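Local coordinates for SH3 domain-containing protein (Dictyostelium discoideum, PDB 4NQI), which remodels membranes in osmoregulation, phagocytosis and cytokinesis, probably by binding phosphatidylinositol lipids through the I-BAR domain that makes up this chain, at residues 24-29 with 182-187; 37-42 with 101-106. One frame throughout, in Å; residues are numbered along the deposited sequence.

Interaction 1: 24-29 with 182-187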
ATOM      1  N   ILE B  24       7.709 -29.341  23.328  1.00 64.78           N
ATOM      2  CA  ILE B  24       7.644 -28.554  24.557  1.00 66.23           C
ATOM      3  C   ILE B  24       8.756 -27.501  24.586  1.00 68.89           C
ATOM      4  O   ILE B  24       8.505 -26.337  24.908  1.00 70.04           O
ATOM      5  CB  ILE B  24       7.723 -29.456  25.813  1.00 66.28           C
ATOM      6  CG1 ILE B  24       6.411 -30.225  26.002  1.00 68.02           C
ATOM      7  CG2 ILE B  24       8.014 -28.632  27.058  1.00 64.81           C
ATOM      8  CD1 ILE B  24       6.480 -31.313  27.064  1.00 71.92           C
ATOM      9  N   ASN B  25       9.976 -27.908  24.241  1.00 70.89           N
ATOM     10  CA  ASN B  25      11.099 -26.977  24.174  1.00 72.17           C
ATOM     11  C   ASN B  25      10.847 -25.853  23.169  1.00 66.87           C
ATOM     12  O   ASN B  25      11.149 -24.691  23.441  1.00 68.04           O
ATOM     13  CB  ASN B  25      12.404 -27.710  23.841  1.00 70.25           C
ATOM     14  CG  ASN B  25      13.628 -26.814  23.966  1.00 73.91           C
ATOM     15  OD1 ASN B  25      14.043 -26.463  25.072  1.00 76.88           O
ATOM     16  ND2 ASN B  25      14.214 -26.443  22.830  1.00 71.41           N
ATOM     17  N   ASN B  26      10.279 -26.203  22.019  1.00 63.75           N
ATOM     18  CA  ASN B  26       9.987 -25.225  20.974  1.00 66.09           C
ATOM     19  C   ASN B  26       9.016 -24.134  21.432  1.00 69.89           C
ATOM     20  O   ASN B  26       9.228 -22.952  21.160  1.00 71.79           O
ATOM     21  CB  ASN B  26       9.434 -25.926  19.727  1.00 61.38           C
ATOM     22  CG  ASN B  26       9.507 -25.054  18.487  1.00 59.71           C
ATOM     23  OD1 ASN B  26      10.497 -24.358  18.264  1.00 64.92           O
ATOM     24  ND2 ASN B  26       8.455 -25.086  17.673  1.00 53.70           N
ATOM     25  N   LEU B  27       7.960 -24.537  22.136  1.00 66.72           N
ATOM     26  CA  LEU B  27       6.911 -23.610  22.564  1.00 63.28           C
ATOM     27  C   LEU B  27       7.314 -22.764  23.768  1.00 64.83           C
ATOM     28  O   LEU B  27       6.824 -21.647  23.947  1.00 66.86           O
ATOM     29  CB  LEU B  27       5.622 -24.376  22.872  1.00 57.38           C
ATOM     30  CG  LEU B  27       4.883 -24.941  21.658  1.00 53.66           C
ATOM     31  CD1 LEU B  27       3.942 -26.063  22.060  1.00 53.60           C
ATOM     32  CD2 LEU B  27       4.111 -23.829  20.973  1.00 52.10           C
ATOM     33  N   LYS B  28       8.207 -23.303  24.593  1.00 64.65           N
ATOM     34  CA  LYS B  28       8.644 -22.614  25.799  1.00 63.18           C
ATOM     35  C   LYS B  28       9.886 -21.754  25.546  1.00 60.18           C
ATOM     36  O   LYS B  28       9.995 -20.639  26.064  1.00 55.92           O
ATOM     37  CB  LYS B  28       8.910 -23.627  26.916  1.00 58.70           C
ATOM     38  CG  LYS B  28       9.401 -23.007  28.210  1.00 56.96           C
ATOM     39  N   VAL B  29      10.807 -22.270  24.733  1.00 59.19           N
ATOM     40  CA  VAL B  29      12.097 -21.620  24.506  1.00 61.89           C
ATOM     41  C   VAL B  29      12.199 -20.917  23.151  1.00 63.24           C
ATOM     42  O   VAL B  29      12.399 -19.705  23.090  1.00 64.66           O
ATOM     43  CB  VAL B  29      13.265 -22.629  24.640  1.00 60.83           C
ATOM     44  CG1 VAL B  29      14.579 -21.999  24.198  1.00 57.85           C
ATOM     45  CG2 VAL B  29      13.370 -23.139  26.070  1.00 62.12           C
ATOM     46  N   LEU B 182      -0.907 -30.604  19.141  1.00 54.26           N
ATOM     47  CA  LEU B 182      -2.125 -29.850  18.864  1.00 48.04           C
ATOM     48  C   LEU B 182      -2.102 -28.468  19.520  1.00 45.28           C
ATOM     49  O   LEU B 182      -2.749 -27.541  19.038  1.00 52.34           O
ATOM     50  CB  LEU B 182      -3.366 -30.636  19.295  1.00 46.06           C
ATOM     51  CG  LEU B 182      -3.640 -31.920  18.510  1.00 56.11           C
ATOM     52  CD1 LEU B 182      -5.032 -32.472  18.795  1.00 59.32           C
ATOM     53  CD2 LEU B 182      -3.452 -31.686  17.019  1.00 54.63           C
HETATM   54  N   MSE B 183      -1.360 -28.331  20.616  1.00 45.53           N
HETATM   55  CA  MSE B 183      -1.156 -27.021  21.231  1.00 51.44           C
HETATM   56  C   MSE B 183      -0.373 -26.106  20.292  1.00 51.70           C
HETATM   57  O   MSE B 183      -0.603 -24.898  20.252  1.00 51.17           O
HETATM   58  CB  MSE B 183      -0.413 -27.155  22.563  1.00 56.41           C
HETATM   59  CG  MSE B 183      -1.305 -27.447  23.762  1.00 61.25           C
HETATM   60 SE   MSE B 183      -0.285 -27.636  25.412  0.51 57.11          SE
HETATM   61  CE  MSE B 183       0.807 -26.031  25.258  1.00 48.20           C
ATOM     62  N   GLU B 184       0.550 -26.694  19.535  1.00 54.74           N
ATOM     63  CA  GLU B 184       1.396 -25.940  18.616  1.00 51.99           C
ATOM     64  C   GLU B 184       0.631 -25.540  17.357  1.00 49.38           C
ATOM     65  O   GLU B 184       0.779 -24.419  16.867  1.00 51.92           O
ATOM     66  CB  GLU B 184       2.633 -26.760  18.243  1.00 55.90           C
ATOM     67  CG  GLU B 184       3.722 -25.972  17.526  1.00 53.66           C
ATOM     68  CD  GLU B 184       4.973 -26.798  17.293  1.00 59.63           C
ATOM     69  OE1 GLU B 184       4.901 -27.792  16.537  1.00 66.22           O
ATOM     70  OE2 GLU B 184       6.029 -26.458  17.869  1.00 56.65           O
ATOM     71  N   ARG B 185      -0.183 -26.458  16.837  1.00 48.82           N
ATOM     72  CA  ARG B 185      -0.990 -26.182  15.648  1.00 50.80           C
ATOM     73  C   ARG B 185      -2.053 -25.123  15.938  1.00 51.30           C
ATOM     74  O   ARG B 185      -2.384 -24.312  15.073  1.00 52.32           O
ATOM     75  CB  ARG B 185      -1.659 -27.458  15.124  1.00 49.58           C
ATOM     76  CG  ARG B 185      -0.688 -28.541  14.659  1.00 51.77           C
ATOM     77  CD  ARG B 185      -1.421 -29.709  13.993  1.00 51.16           C
ATOM     78  NE  ARG B 185      -2.138 -29.297  12.790  1.00 46.19           N
ATOM     79  CZ  ARG B 185      -1.588 -29.230  11.581  1.00 46.67           C
ATOM     80  NH1 ARG B 185      -0.312 -29.549  11.412  1.00 45.62           N
ATOM     81  NH2 ARG B 185      -2.312 -28.842  10.538  1.00 44.26           N
ATOM     82  N   ARG B 186      -2.587 -25.138  17.157  1.00 50.89           N
ATOM     83  CA  ARG B 186      -3.595 -24.160  17.554  1.00 51.89           C
ATOM     84  C   ARG B 186      -2.979 -22.779  17.763  1.00 53.75           C
ATOM     85  O   ARG B 186      -3.636 -21.762  17.541  1.00 49.51           O
ATOM     86  CB  ARG B 186      -4.341 -24.621  18.810  1.00 58.49           C
ATOM     87  CG  ARG B 186      -5.302 -25.779  18.562  1.00 60.96           C
ATOM     88  N   LYS B 187      -1.717 -22.747  18.187  1.00 50.19           N
ATOM     89  CA  LYS B 187      -0.989 -21.485  18.301  1.00 53.16           C
ATOM     90  C   LYS B 187      -0.738 -20.873  16.924  1.00 52.55           C
ATOM     91  O   LYS B 187      -0.943 -19.677  16.716  1.00 51.20           O
ATOM     92  CB  LYS B 187       0.350 -21.674  19.026  1.00 53.74           C
ATOM     93  CG  LYS B 187       1.181 -20.388  19.089  1.00 52.38           C
ATOM     94  CD  LYS B 187       2.552 -20.594  19.728  1.00 54.18           C
ATOM     95  CE  LYS B 187       3.319 -19.275  19.796  1.00 54.89           C
ATOM     96  NZ  LYS B 187       2.572 -18.229  20.550  1.00 52.50           N
TER

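Interaction 2: 37-42 with 101-106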
ATOM      1  N   GLU B  37       9.406 -11.031  17.646  1.00 55.55           N
ATOM      2  CA  GLU B  37      10.108 -10.260  16.623  1.00 58.15           C
ATOM      3  C   GLU B  37       9.156  -9.866  15.497  1.00 59.64           C
ATOM      4  O   GLU B  37       9.226  -8.751  14.979  1.00 58.25           O
ATOM      5  CB  GLU B  37      11.285 -11.056  16.057  1.00 57.95           C
ATOM      6  CG  GLU B  37      12.442 -11.229  17.024  1.00 67.27           C
ATOM      7  CD  GLU B  37      13.059  -9.908  17.444  1.00 78.04           C
ATOM      8  OE1 GLU B  37      13.506  -9.148  16.561  1.00 79.99           O
ATOM      9  OE2 GLU B  37      13.094  -9.632  18.662  1.00 84.56           O
ATOM     10  N   VAL B  38       8.270 -10.790  15.123  1.00 59.65           N
ATOM     11  CA  VAL B  38       7.245 -10.529  14.112  1.00 55.78           C
ATOM     12  C   VAL B  38       6.329  -9.380  14.547  1.00 57.15           C
ATOM     13  O   VAL B  38       5.951  -8.533  13.735  1.00 57.21           O
ATOM     14  CB  VAL B  38       6.404 -11.794  13.826  1.00 47.91           C
ATOM     15  CG1 VAL B  38       5.266 -11.486  12.865  1.00 41.02           C
ATOM     16  CG2 VAL B  38       7.284 -12.910  13.270  1.00 43.96           C
ATOM     17  N   ILE B  39       5.989  -9.356  15.836  1.00 57.36           N
ATOM     18  CA  ILE B  39       5.161  -8.295  16.407  1.00 62.04           C
ATOM     19  C   ILE B  39       5.861  -6.936  16.309  1.00 58.64           C
ATOM     20  O   ILE B  39       5.279  -5.968  15.811  1.00 54.71           O
ATOM     21  CB  ILE B  39       4.813  -8.580  17.888  1.00 64.34           C
ATOM     22  CG1 ILE B  39       4.069  -9.914  18.032  1.00 68.96           C
ATOM     23  CG2 ILE B  39       3.989  -7.444  18.475  1.00 63.75           C
ATOM     24  CD1 ILE B  39       2.612  -9.869  17.601  1.00 68.80           C
ATOM     25  N   LYS B  40       7.103  -6.871  16.789  1.00 62.01           N
ATOM     26  CA  LYS B  40       7.914  -5.656  16.702  1.00 57.83           C
ATOM     27  C   LYS B  40       8.021  -5.177  15.262  1.00 54.67           C
ATOM     28  O   LYS B  40       7.855  -3.990  14.972  1.00 55.97           O
ATOM     29  CB  LYS B  40       9.325  -5.909  17.237  1.00 59.46           C
ATOM     30  CG  LYS B  40       9.419  -6.171  18.733  1.00 61.88           C
ATOM     31  CD  LYS B  40      10.859  -6.492  19.118  1.00 61.24           C
ATOM     32  N   ALA B  41       8.312  -6.112  14.364  1.00 43.80           N
ATOM     33  CA  ALA B  41       8.428  -5.805  12.944  1.00 46.18           C
ATOM     34  C   ALA B  41       7.104  -5.291  12.378  1.00 49.45           C
ATOM     35  O   ALA B  41       7.079  -4.319  11.618  1.00 49.05           O
ATOM     36  CB  ALA B  41       8.896  -7.025  12.183  1.00 39.22           C
ATOM     37  N   ALA B  42       6.006  -5.943  12.752  1.00 48.85           N
ATOM     38  CA  ALA B  42       4.680  -5.531  12.299  1.00 48.99           C
ATOM     39  C   ALA B  42       4.292  -4.167  12.865  1.00 44.03           C
ATOM     40  O   ALA B  42       3.628  -3.378  12.193  1.00 45.85           O
ATOM     41  CB  ALA B  42       3.638  -6.578  12.665  1.00 44.90           C
ATOM     42  N   ASN B 101      -4.857  -3.413  15.747  1.00 51.26           N
ATOM     43  CA  ASN B 101      -5.946  -3.845  16.621  1.00 49.42           C
ATOM     44  C   ASN B 101      -6.296  -5.329  16.503  1.00 52.83           C
ATOM     45  O   ASN B 101      -6.701  -5.952  17.483  1.00 51.54           O
ATOM     46  CB  ASN B 101      -7.202  -3.006  16.361  1.00 45.00           C
ATOM     47  CG  ASN B 101      -7.001  -1.535  16.676  1.00 53.85           C
ATOM     48  OD1 ASN B 101      -6.274  -1.178  17.605  1.00 55.22           O
ATOM     49  ND2 ASN B 101      -7.653  -0.670  15.902  1.00 54.54           N
ATOM     50  N   GLU B 102      -6.145  -5.886  15.303  1.00 50.03           N
ATOM     51  CA  GLU B 102      -6.577  -7.256  15.027  1.00 50.87           C
ATOM     52  C   GLU B 102      -5.438  -8.277  15.044  1.00 52.13           C
ATOM     53  O   GLU B 102      -5.686  -9.477  15.176  1.00 55.40           O
ATOM     54  CB  GLU B 102      -7.318  -7.332  13.688  1.00 58.49           C
ATOM     55  CG  GLU B 102      -8.468  -6.340  13.537  1.00 70.27           C
ATOM     56  CD  GLU B 102      -9.734  -6.801  14.229  1.00 80.62           C
ATOM     57  OE1 GLU B 102      -9.724  -7.900  14.826  1.00 84.81           O
ATOM     58  OE2 GLU B 102     -10.743  -6.067  14.172  1.00 83.20           O
ATOM     59  N   PHE B 103      -4.197  -7.812  14.904  1.00 55.37           N
ATOM     60  CA  PHE B 103      -3.041  -8.712  14.968  1.00 52.90           C
ATOM     61  C   PHE B 103      -2.064  -8.407  16.105  1.00 53.40           C
ATOM     62  O   PHE B 103      -1.886  -9.221  17.012  1.00 58.25           O
ATOM     63  CB  PHE B 103      -2.274  -8.739  13.642  1.00 45.41           C
ATOM     64  CG  PHE B 103      -0.984  -9.509  13.714  1.00 46.35           C
ATOM     65  CD1 PHE B 103      -0.993 -10.877  13.945  1.00 46.59           C
ATOM     66  CD2 PHE B 103       0.236  -8.869  13.561  1.00 46.31           C
ATOM     67  CE1 PHE B 103       0.192 -11.593  14.020  1.00 50.43           C
ATOM     68  CE2 PHE B 103       1.423  -9.579  13.630  1.00 51.76           C
ATOM     69  CZ  PHE B 103       1.399 -10.943  13.862  1.00 55.44           C
ATOM     70  N   ILE B 104      -1.426  -7.239  16.036  1.00 56.84           N
ATOM     71  CA  ILE B 104      -0.343  -6.869  16.953  1.00 59.19           C
ATOM     72  C   ILE B 104      -0.699  -7.010  18.436  1.00 60.04           C
ATOM     73  O   ILE B 104      -0.056  -7.772  19.161  1.00 58.48           O
ATOM     74  CB  ILE B 104       0.172  -5.441  16.661  1.00 56.43           C
ATOM     75  CG1 ILE B 104       0.925  -5.418  15.329  1.00 52.22           C
ATOM     76  CG2 ILE B 104       1.072  -4.949  17.787  1.00 54.67           C
ATOM     77  CD1 ILE B 104       1.150  -4.026  14.779  1.00 45.67           C
ATOM     78  N   THR B 105      -1.721  -6.285  18.879  1.00 56.61           N
ATOM     79  CA  THR B 105      -2.155  -6.350  20.277  1.00 54.37           C
ATOM     80  C   THR B 105      -2.723  -7.724  20.697  1.00 53.65           C
ATOM     81  O   THR B 105      -2.356  -8.241  21.753  1.00 56.74           O
ATOM     82  CB  THR B 105      -3.141  -5.205  20.638  1.00 60.07           C
ATOM     83  OG1 THR B 105      -2.624  -3.953  20.165  1.00 60.54           O
ATOM     84  CG2 THR B 105      -3.348  -5.128  22.140  1.00 53.54           C
ATOM     85  N   PRO B 106      -3.618  -8.323  19.881  1.00 50.50           N
ATOM     86  CA  PRO B 106      -4.138  -9.634  20.296  1.00 55.22           C
ATOM     87  C   PRO B 106      -3.106 -10.767  20.283  1.00 58.30           C
ATOM     88  O   PRO B 106      -3.228 -11.682  21.098  1.00 59.42           O
ATOM     89  CB  PRO B 106      -5.233  -9.920  19.264  1.00 56.13           C
ATOM     90  CG  PRO B 106      -5.620  -8.587  18.740  1.00 53.54           C
ATOM     91  CD  PRO B 106      -4.355  -7.795  18.719  1.00 50.89           C
TER

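Interaction 1: 24-29 with 182-187
L27 and E184 mark the closest backbone approach of two helical segments, 24-29 and 182-187, whose axes pass 10.7 Å apart with their N-to-C directions 41° from parallel. At that spacing the helices meet through side chains alone. L27 contributes the largest apolar patch. Its CD2 lies 3.8 Å from CD of K187, the leucine and the lysine stem running past each other in opposite senses. The same methyl is 4.1 Å from CG of E184, while CD1 rests near CB of that glutamate, and CE of the selenomethionine M183 comes more loosely to CD1 of L27. Beside this patch runs one polar link. N26 ND2 donates a hydrogen bond to OE2 of E184, 2.8 Å long and nearly straight. The oxygen lies in the amide plane of N26, yet the donor meets it on the syn side from 33° out of the carboxylate plane, and the amide and carboxylate stand almost perpendicular. With CG anti to the backbone N (chi1 -168°) and the chain extended beyond it, E184 spans the gap to the amide. The segments belong to the first and third long helices of the I-BAR (IMD) antiparallel bundle, which run in roughly the same direction; helix 72-140 adds I118 against both L27 and M183. The dimer enters here too, because ND2 of N26 also hydrogen-bonds OD1 of N70 of the second subunit. Shortening E184 to an alanine would probably leave the N26 amide without its carboxylate mate and open a gap beside CD2 of L27. K187 carries its charge past L27 to a salt bridge with D114 and a cation-pi contact with F35.

Interaction 2: 37-42 with 101-106
I104, I39 and F103 bury the most surface where segment 37-42 meets segment 101-106, a contact of apolar side chains, without a hydrogen bond across it, between the first two long helices of the I-BAR helical bundle. The segment axes pass 9.8 Å apart and their directions differ by 133°, an antiparallel pairing well off true alignment. I39 and I104 have the nearest backbones, and their side chains slide past each other in opposite directions, CG2 against CG2 at 3.9 Å. Each of these methyls is anti to its own backbone N, while the CG1 branch sits beside that N and heads for a different partner. From I39 this branch ends in CD1, which lies 3.7 Å from the carbonyl O of I104 and also reaches the F103 ring obliquely, near CZ and CE2. F103 swings its ring across to helix 15-64 with CG anti to the backbone N (chi1 173°). The ring presents its rim: CB of A42 lies in the ring plane, 3.9 Å from CE2, and CG1 of V38 meets CZ close to that plane. A42, with a lone methyl, touches two larger groups, since CB also meets CG1 of I104. Helix 152-224 closes on the aromatic ring with F195, edge to face, and with F191, which packs on V38 as well. L59 and T62 of the second subunit reach A42 and V38 respectively, placing the contact next to the dimer interface. Helix 72-140 is irregular here, with a wider pi-type turn at 101-104 and a kink at P106, whose ring nitrogen has no hydrogen to give to the preceding turn. CD1 of I104 comes to the backbone of A42, 3.6 Å from its carbonyl O.

Overall arrangement
Interactions 1 and 2 share helix 15-64, whose residues 24-29 come before 37-42; the partner segments follow in chain order, 101-106 on helix 72-140 and then 182-187 on helix 152-224. The pairing of 37-42 with 101-106 is therefore enclosed, in sequence, by that of 24-29 with 182-187. Their centres are 19 Å apart and their nearest atoms about 9 Å, so they are separate points along one rod. Interaction 2 lies closer to the middle of the chain and is fully buried, interaction 1 only partly. Together they tie the first helix to both other long helices of the I-BAR domain, and both touch the second subunit of the dimer.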